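Local coordinates for VWFA domain-containing protein (Alicyclobacillus acidocaldarius subsp. acidocaldarius, PDB 3RAG) that is of unknown function but has a von Willebrand factor A-type fold and holds a sodium ion in what is probably its metal ion-dependent adhesion site, at residues 16-21 / 142-147; 44-49 / 74-79; 146-151 / 206-211. All coordinates share one frame; numbering follows the deposited sequence.

The three contacts lie on the same side of the chain's centre, past the ends of parallel strands of one mixed sheet. Contact 1 joins the ends of neighbouring strands 10-17 and 135-142 and holds the sodium ion. Contact 2, centred about 11 Å away, ties strand 40-46, the other neighbour of 10-17, to edge strand 71-74; along the chain it is nested within the loop that contact 1 closes. Contact 3 starts where contact 1 stops, shares Ser-146 and Met-147 with it (centres about 7 Å apart), and lies about 14 Å from contact 2 between centres. Contacts 1 and 3 frame the metal site, while Ile-46 of contact 2 packs on Met-147, which lies against Asp-18.

Contact 1 of 3, residues 16-21 / 142-147. With NA (sodium ion), chain C.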
loop_
_atom_site.group_PDB
_atom_site.type_symbol
_atom_site.label_atom_id
_atom_site.label_comp_id
_atom_site.label_asym_id
_atom_site.label_seq_id
_atom_site.Cartn_x
_atom_site.Cartn_y
_atom_site.Cartn_z
ATOM N N ILE A 16 1.827 -7.586 1.089
ATOM C CA ILE A 16 2.535 -8.283 2.164
ATOM C C ILE A 16 2.702 -9.741 1.742
ATOM O O ILE A 16 1.703 -10.445 1.490
ATOM C CB ILE A 16 1.789 -8.166 3.513
ATOM C CG1 ILE A 16 1.628 -6.675 3.882
ATOM C CG2 ILE A 16 2.556 -8.932 4.591
ATOM C CD1 ILE A 16 0.836 -6.407 5.176
ATOM N N THR A 17 3.942 -10.213 1.658
ATOM C CA THR A 17 4.179 -11.455 0.935
ATOM C C THR A 17 5.380 -12.197 1.503
ATOM O O THR A 17 6.253 -11.579 2.122
ATOM C CB THR A 17 4.392 -11.128 -0.592
ATOM O OG1 THR A 17 4.509 -12.328 -1.352
ATOM C CG2 THR A 17 5.691 -10.281 -0.804
ATOM N N ASP A 18 5.436 -13.512 1.305
ATOM C CA ASP A 18 6.635 -14.260 1.717
ATOM C C ASP A 18 7.441 -14.849 0.561
ATOM O O ASP A 18 8.192 -15.820 0.741
ATOM C CB ASP A 18 6.337 -15.312 2.809
ATOM C CG ASP A 18 5.576 -16.507 2.282
ATOM O OD1 ASP A 18 5.029 -16.408 1.168
ATOM O OD2 ASP A 18 5.478 -17.529 2.997
ATOM N N GLY A 19 7.304 -14.265 -0.630
ATOM C CA GLY A 19 8.197 -14.642 -1.714
ATOM C C GLY A 19 7.675 -14.277 -3.088
ATOM O O GLY A 19 6.479 -14.047 -3.252
ATOM N N CYS A 20 8.560 -14.286 -4.080
ATOM C CA CYS A 20 8.217 -13.861 -5.434
ATOM C C CYS A 20 7.068 -14.653 -6.059
ATOM O O CYS A 20 6.851 -15.825 -5.743
ATOM C CB CYS A 20 9.436 -13.973 -6.336
ATOM S SG CYS A 20 10.179 -15.616 -6.296
ATOM N N SER A 21 6.342 -14.011 -6.970
ATOM C CA SER A 21 5.239 -14.699 -7.670
ATOM C C SER A 21 5.728 -15.952 -8.375
ATOM O O SER A 21 6.869 -16.019 -8.838
ATOM C CB SER A 21 4.568 -13.777 -8.690
ATOM O OG SER A 21 5.444 -13.473 -9.782
ATOM N N ASP A 142 -0.786 -12.083 0.689
ATOM C CA ASP A 142 -0.349 -13.365 0.141
ATOM C C ASP A 142 -0.930 -14.432 1.053
ATOM O O ASP A 142 -0.744 -14.362 2.272
ATOM C CB ASP A 142 1.175 -13.350 0.242
ATOM C CG ASP A 142 1.863 -14.556 -0.380
ATOM O OD1 ASP A 142 1.260 -15.637 -0.531
ATOM O OD2 ASP A 142 3.082 -14.401 -0.670
ATOM N N THR A 143 -1.649 -15.398 0.479
ATOM C CA THR A 143 -2.153 -16.521 1.257
ATOM C C THR A 143 -1.746 -17.831 0.602
ATOM O O THR A 143 -2.455 -18.817 0.681
ATOM C CB THR A 143 -3.705 -16.467 1.457
ATOM O OG1 THR A 143 -4.378 -16.590 0.192
ATOM C CG2 THR A 143 -4.111 -15.183 2.144
ATOM N N SER A 144 -0.563 -17.863 -0.012
ATOM C CA SER A 144 -0.070 -19.122 -0.547
ATOM C C SER A 144 0.197 -20.080 0.608
ATOM O O SER A 144 0.217 -19.673 1.770
ATOM C CB SER A 144 1.208 -18.891 -1.346
ATOM O OG SER A 144 2.192 -18.331 -0.514
ATOM N N ALA A 145 0.408 -21.355 0.289
ATOM C CA ALA A 145 0.534 -22.378 1.326
ATOM C C ALA A 145 1.614 -22.051 2.352
ATOM O O ALA A 145 1.435 -22.283 3.542
ATOM C CB ALA A 145 0.783 -23.771 0.692
ATOM N N SER A 146 2.735 -21.503 1.905
ATOM C CA SER A 146 3.825 -21.258 2.845
ATOM C C SER A 146 3.508 -20.136 3.832
ATOM O O SER A 146 4.234 -19.945 4.801
ATOM C CB SER A 146 5.117 -20.946 2.113
ATOM O OG SER A 146 4.993 -19.684 1.497
HETATM N N MSE A 147 2.422 -19.403 3.599
HETATM C CA MSE A 147 2.066 -18.279 4.487
HETATM C C MSE A 147 1.371 -18.745 5.776
HETATM O O MSE A 147 1.079 -17.927 6.651
HETATM C CB MSE A 147 1.138 -17.273 3.772
HETATM C CG MSE A 147 1.859 -16.253 2.843
HETATM SE SE MSE A 147 2.863 -14.945 3.667
HETATM C CE MSE A 147 1.583 -14.102 4.603
HETATM NA NA NA C . 4.807 -18.138 -0.526
HETATM O O HOH W 1 4.478 -16.116 -1.963
HETATM O O HOH W 2 6.634 -19.057 -2.515
#
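Asp-18 and Ser-146 meet across a sodium site whose Asp-x-Ser-x-Ser sequence, Asp-142 to Ser-146, is that of the metal ion-dependent adhesion site (MIDAS) of von Willebrand factor A domains. The carboxylate of Asp-18 is split between two tasks. OD1 binds the sodium ion at 2.4 Å, whereas OD2 accepts a hydrogen bond from Ser-146 OG (2.7 Å) on its syn side, 24° out of the carboxylate plane, and also takes a salt bridge from Lys-150. Ser-146 OG is itself a sodium ligand, so its bond to OD2 ties two first-shell groups together. Ser-144 OG and two waters, one of them more distant, complete the coordination.

Asp-142 stands one shell back. A chi1 of -175° swings CG away from its own N and toward Thr-17, and the carboxylate reaches past the end of strand 10-17. There OD2 takes the hydroxyl of Thr-17 at 2.6 Å from OG1, on the anti side, and the backbone N of Asp-18 at 3.2 Å from above the carboxylate plane. The other oxygen, OD1, closes an Asx turn by accepting Ser-144 N nearly along the C-O axis, and also receives Ser-144 OG at 2.9 Å on its syn side. Four bonds therefore fix the rotation of this buried carboxylate and aim Ser-144 OG at the metal. Together with the sodium ion and Lys-150, these donors probably offset the charge of two aspartates brought close together.

Met-147, a selenomethionine whose chain folds back at chi2 and chi3, packs against the carbons of Asp-18. Its SE lies 3.6 Å from CB and 3.4 Å from CG of Asp-18.

Contact 2 of 3, residues 44-49 / 74-79; sequences IGIVGR and VQPADI
This is a parallel strand pairing at the margin of the sheet, where strand 40-46 meets edge strand 71-74 at the end of a beta-alpha-beta crossover through helix 58-66, as in the alpha/beta fold of von Willebrand factor A domains. Two backbone bonds flank the bridge between Ile-46 and Val-74. Val-74 N donates to Gly-45 O at 2.9 Å, and Val-47 N to Val-74 O at 2.8 Å, the latter coming from above the carbonyl plane. Beyond these bonds the strands end and the chain at Gln-75 turns into helix 79-106.

That turn carries Ile-79 back over the side chains of strand 40-46. Ile-79 and Ile-46 cross at about a right angle, CD1 of Ile-79 resting 3.8 Å from both CG1 and CD1 of Ile-46. The other branch of Ile-46, CG2, meets the ring of Pro-76 at CG (3.9 Å). One isoleucine is thus gripped by the first turn of the helix on one branch and by the proline on the other. Two residues earlier, Ile-44 sets its CG2 obliquely against CG2 of Val-74, 3.9 Å away, on the same face of the sheet.

Val-154 of helix 151-165 packs on both Ile-46 and Ile-79, which makes this apolar cluster part of the core between sheet and helices. Val-47 leans over the backbone of Val-74, its CG2 3.7 Å from Val-74 O. The carbonyl of Val-47 is met by the proline ring, with Pro-76 CD 3.3 Å from Val-47 O.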
loop_
_atom_site.group_PDB
_atom_site.type_symbol
_atom_site.label_atom_id
_atom_site.label_comp_id
_atom_site.label_asym_id
_atom_site.label_seq_id
_atom_site.Cartn_x
_atom_site.Cartn_y
_atom_site.Cartn_z
ATOM N N ILE A 44 6.044 -5.339 1.500
ATOM C CA ILE A 44 6.739 -5.904 2.650
ATOM C C ILE A 44 7.000 -7.378 2.386
ATOM O O ILE A 44 6.062 -8.169 2.184
ATOM C CB ILE A 44 5.906 -5.761 3.939
ATOM C CG1 ILE A 44 5.782 -4.280 4.320
ATOM C CG2 ILE A 44 6.519 -6.598 5.071
ATOM C CD1 ILE A 44 4.823 -4.001 5.512
ATOM N N GLY A 45 8.278 -7.752 2.392
ATOM C CA GLY A 45 8.661 -9.160 2.283
ATOM C C GLY A 45 8.902 -9.672 3.706
ATOM O O GLY A 45 9.399 -8.943 4.554
ATOM N N ILE A 46 8.535 -10.917 3.971
ATOM C CA ILE A 46 8.642 -11.450 5.323
ATOM C C ILE A 46 9.815 -12.414 5.441
ATOM O O ILE A 46 9.952 -13.351 4.648
ATOM C CB ILE A 46 7.335 -12.192 5.736
ATOM C CG1 ILE A 46 6.107 -11.275 5.588
ATOM C CG2 ILE A 46 7.459 -12.695 7.175
ATOM C CD1 ILE A 46 4.763 -12.035 5.769
ATOM N N VAL A 47 10.681 -12.175 6.424
ATOM C CA VAL A 47 11.727 -13.136 6.766
ATOM C C VAL A 47 11.099 -14.278 7.604
ATOM O O VAL A 47 10.639 -14.046 8.724
ATOM C CB VAL A 47 12.826 -12.489 7.606
ATOM C CG1 VAL A 47 13.943 -13.511 7.955
ATOM C CG2 VAL A 47 13.409 -11.233 6.903
ATOM N N GLY A 48 11.072 -15.483 7.056
ATOM C CA GLY A 48 10.581 -16.665 7.755
ATOM C C GLY A 48 11.716 -17.431 8.423
ATOM O O GLY A 48 12.575 -16.822 9.061
ATOM N N ARG A 49 11.727 -18.757 8.278
ATOM C CA ARG A 49 12.783 -19.602 8.854
ATOM C C ARG A 49 13.061 -20.806 7.943
ATOM O O ARG A 49 12.293 -21.079 7.023
ATOM C CB ARG A 49 12.384 -20.087 10.251
ATOM C CG ARG A 49 12.053 -18.976 11.258
ATOM C CD ARG A 49 13.278 -18.134 11.623
ATOM N NE ARG A 49 14.434 -18.960 11.974
ATOM C CZ ARG A 49 14.758 -19.332 13.209
ATOM N NH1 ARG A 49 14.018 -18.952 14.242
ATOM N NH2 ARG A 49 15.828 -20.089 13.412
ATOM N N VAL A 74 11.256 -7.875 6.516
ATOM C CA VAL A 74 11.263 -7.818 7.984
ATOM C C VAL A 74 10.771 -9.107 8.596
ATOM O O VAL A 74 10.092 -9.883 7.945
ATOM C CB VAL A 74 10.415 -6.629 8.540
ATOM C CG1 VAL A 74 10.949 -5.274 8.029
ATOM C CG2 VAL A 74 8.921 -6.767 8.188
ATOM N N GLN A 75 11.127 -9.343 9.853
ATOM C CA GLN A 75 10.543 -10.474 10.572
ATOM C C GLN A 75 9.077 -10.198 10.902
ATOM O O GLN A 75 8.645 -9.038 10.919
ATOM C CB GLN A 75 11.343 -10.735 11.841
ATOM C CG GLN A 75 12.763 -11.152 11.527
ATOM C CD GLN A 75 13.626 -11.292 12.765
ATOM O OE1 GLN A 75 13.534 -10.492 13.697
ATOM N NE2 GLN A 75 14.473 -12.319 12.779
ATOM N N PRO A 76 8.297 -11.266 11.143
ATOM C CA PRO A 76 6.854 -11.134 11.375
ATOM C C PRO A 76 6.531 -10.138 12.491
ATOM O O PRO A 76 5.622 -9.348 12.320
ATOM C CB PRO A 76 6.439 -12.559 11.766
ATOM C CG PRO A 76 7.404 -13.429 10.999
ATOM C CD PRO A 76 8.716 -12.681 11.063
ATOM N N ALA A 77 7.304 -10.151 13.576
ATOM C CA ALA A 77 7.048 -9.248 14.705
ATOM C C ALA A 77 7.090 -7.776 14.295
ATOM O O ALA A 77 6.491 -6.920 14.950
ATOM C CB ALA A 77 8.044 -9.507 15.851
ATOM N N ASP A 78 7.782 -7.483 13.199
ATOM C CA ASP A 78 7.963 -6.087 12.798
ATOM C C ASP A 78 7.079 -5.622 11.662
ATOM O O ASP A 78 7.167 -4.469 11.239
ATOM C CB ASP A 78 9.430 -5.837 12.469
ATOM C CG ASP A 78 10.312 -6.007 13.693
ATOM O OD1 ASP A 78 11.418 -6.573 13.595
ATOM O OD2 ASP A 78 9.851 -5.592 14.766
ATOM N N ILE A 79 6.198 -6.491 11.177
ATOM C CA ILE A 79 5.367 -6.102 10.045
ATOM C C ILE A 79 4.497 -4.889 10.327
ATOM O O ILE A 79 4.382 -3.995 9.499
ATOM C CB ILE A 79 4.491 -7.279 9.557
ATOM C CG1 ILE A 79 5.386 -8.378 9.005
ATOM C CG2 ILE A 79 3.433 -6.795 8.540
ATOM C CD1 ILE A 79 4.631 -9.722 8.763
#

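Contact 3 of 3, residues 146-151 / 206-211. With NA (sodium ion), chain C.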
loop_
_atom_site.group_PDB
_atom_site.type_symbol
_atom_site.label_atom_id
_atom_site.label_comp_id
_atom_site.label_asym_id
_atom_site.label_seq_id
_atom_site.Cartn_x
_atom_site.Cartn_y
_atom_site.Cartn_z
ATOM N N SER A 146 2.735 -21.503 1.905
ATOM C CA SER A 146 3.825 -21.258 2.845
ATOM C C SER A 146 3.508 -20.136 3.832
ATOM O O SER A 146 4.234 -19.945 4.801
ATOM C CB SER A 146 5.117 -20.946 2.113
ATOM O OG SER A 146 4.993 -19.684 1.497
HETATM N N MSE A 147 2.422 -19.403 3.599
HETATM C CA MSE A 147 2.066 -18.279 4.487
HETATM C C MSE A 147 1.371 -18.745 5.776
HETATM O O MSE A 147 1.079 -17.927 6.651
HETATM C CB MSE A 147 1.138 -17.273 3.772
HETATM C CG MSE A 147 1.859 -16.253 2.843
HETATM SE SE MSE A 147 2.863 -14.945 3.667
HETATM C CE MSE A 147 1.583 -14.102 4.603
ATOM N N ARG A 148 1.112 -20.049 5.896
ATOM C CA ARG A 148 0.199 -20.532 6.943
ATOM C C ARG A 148 0.601 -20.046 8.337
ATOM O O ARG A 148 -0.237 -19.605 9.119
ATOM C CB ARG A 148 0.095 -22.069 6.921
ATOM C CG ARG A 148 -1.081 -22.601 7.746
ATOM C CD ARG A 148 -1.349 -24.082 7.421
ATOM N NE ARG A 148 -1.902 -24.242 6.069
ATOM C CZ ARG A 148 -1.331 -24.951 5.098
ATOM N NH1 ARG A 148 -0.181 -25.574 5.307
ATOM N NH2 ARG A 148 -1.917 -25.040 3.908
ATOM N N ASP A 149 1.888 -20.090 8.637
ATOM C CA ASP A 149 2.315 -19.723 9.982
ATOM C C ASP A 149 2.558 -18.228 10.171
ATOM O O ASP A 149 2.864 -17.791 11.264
ATOM C CB ASP A 149 3.578 -20.455 10.348
ATOM C CG ASP A 149 3.321 -21.899 10.679
ATOM O OD1 ASP A 149 2.212 -22.235 11.183
ATOM O OD2 ASP A 149 4.240 -22.685 10.414
ATOM N N LYS A 150 2.452 -17.460 9.094
ATOM C CA LYS A 150 2.666 -16.019 9.180
ATOM C C LYS A 150 1.332 -15.325 9.258
ATOM O O LYS A 150 1.241 -14.200 9.724
ATOM C CB LYS A 150 3.431 -15.536 7.948
ATOM C CG LYS A 150 4.823 -16.209 7.855
ATOM C CD LYS A 150 5.468 -16.060 6.492
ATOM C CE LYS A 150 6.740 -16.902 6.416
ATOM N NZ LYS A 150 6.660 -18.019 5.420
ATOM N N ILE A 151 0.286 -16.011 8.807
ATOM C CA ILE A 151 -1.047 -15.394 8.718
ATOM C C ILE A 151 -1.583 -14.813 10.043
ATOM O O ILE A 151 -2.088 -13.697 10.057
ATOM C CB ILE A 151 -2.088 -16.338 8.022
ATOM C CG1 ILE A 151 -1.899 -16.299 6.495
ATOM C CG2 ILE A 151 -3.535 -15.883 8.345
ATOM C CD1 ILE A 151 -2.736 -17.401 5.760
ATOM N N LEU A 206 -8.578 -15.685 5.066
ATOM C CA LEU A 206 -7.154 -15.893 4.830
ATOM C C LEU A 206 -6.766 -17.348 5.049
ATOM O O LEU A 206 -6.396 -17.771 6.145
ATOM C CB LEU A 206 -6.287 -14.927 5.675
ATOM C CG LEU A 206 -6.596 -13.441 5.508
ATOM C CD1 LEU A 206 -5.632 -12.619 6.381
ATOM C CD2 LEU A 206 -6.452 -13.017 4.047
ATOM N N VAL A 207 -6.879 -18.131 3.984
ATOM C CA VAL A 207 -6.559 -19.549 4.038
ATOM C C VAL A 207 -5.298 -19.782 3.233
ATOM O O VAL A 207 -5.222 -19.393 2.071
ATOM C CB VAL A 207 -7.694 -20.396 3.445
ATOM C CG1 VAL A 207 -7.481 -21.865 3.760
ATOM C CG2 VAL A 207 -9.039 -19.919 3.964
ATOM N N ALA A 208 -4.309 -20.427 3.840
ATOM C CA ALA A 208 -3.046 -20.634 3.154
ATOM C C ALA A 208 -3.074 -21.886 2.295
ATOM O O ALA A 208 -3.058 -23.008 2.796
ATOM C CB ALA A 208 -1.908 -20.710 4.158
ATOM N N ARG A 209 -3.124 -21.668 0.988
ATOM C CA ARG A 209 -3.106 -22.742 0.013
ATOM C C ARG A 209 -2.703 -22.178 -1.340
ATOM O O ARG A 209 -2.857 -20.986 -1.591
ATOM C CB ARG A 209 -4.482 -23.400 -0.079
ATOM C CG ARG A 209 -5.608 -22.431 -0.388
ATOM C CD ARG A 209 -6.961 -23.123 -0.348
ATOM N NE ARG A 209 -7.202 -23.923 -1.544
ATOM C CZ ARG A 209 -7.658 -23.434 -2.692
ATOM N NH1 ARG A 209 -7.925 -22.140 -2.804
ATOM N NH2 ARG A 209 -7.850 -24.236 -3.730
ATOM N N GLY A 210 -2.211 -23.040 -2.220
ATOM C CA GLY A 210 -1.857 -22.624 -3.562
ATOM C C GLY A 210 -0.539 -21.895 -3.721
ATOM O O GLY A 210 0.281 -21.835 -2.807
ATOM N N GLY A 211 -0.351 -21.336 -4.911
ATOM C CA GLY A 211 0.863 -20.615 -5.265
ATOM C C GLY A 211 0.645 -19.134 -5.049
ATOM O O GLY A 211 -0.254 -18.734 -4.303
HETATM NA NA NA C . 4.807 -18.138 -0.526
HETATM O O HOH W 1 4.478 -16.116 -1.963
HETATM O O HOH W 2 6.634 -19.057 -2.515
#
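Leu-206, just past the end of helix 199-205, meets Ile-151 at the start of helix 151-165: the two side chains cross at a slant, Leu-206 CB lying 4.0 Å from Ile-151 CG2. Leu-206 O is 3.7 Å from Ile-151 CD1. Val-207 turns its side chain outward, and Ala-208 then points its methyl inward between Ile-151 and Arg-148. Ala-208 CB sits 3.8 Å from Ile-151 CD1 and 3.5 Å from Arg-148 CA, so close to the backbone that a small residue suits the position. Cutting Ile-151 back to an alanine removes CG2 and CD1 and would probably leave a gap beside Leu-206 CB and Ala-208 CB, taking away the packing between the two loops there.

Ala-208 O takes a weak, bent hydrogen bond from Arg-148 NH2 (2.6 Å, 127° at the hydrogen), reached because the arginine chain, extended as far as CG and CD, bends at chi3 (-70°). From here Arg-209 and Gly-210 run alongside the metal-site loop, with backbone bonds to Thr-143 and Ala-145. On the opposing segment Lys-150 NZ donates to Ser-146 O at 3.2 Å from above the carbonyl plane.

The contact thus combines an apolar centre of Ile-151, Leu-206 and Ala-208 with one weak hydrogen bond at its exposed margin, an arrangement that would help hold the serine-bearing loop of this MIDAS-like site against the loop before helix 214-232.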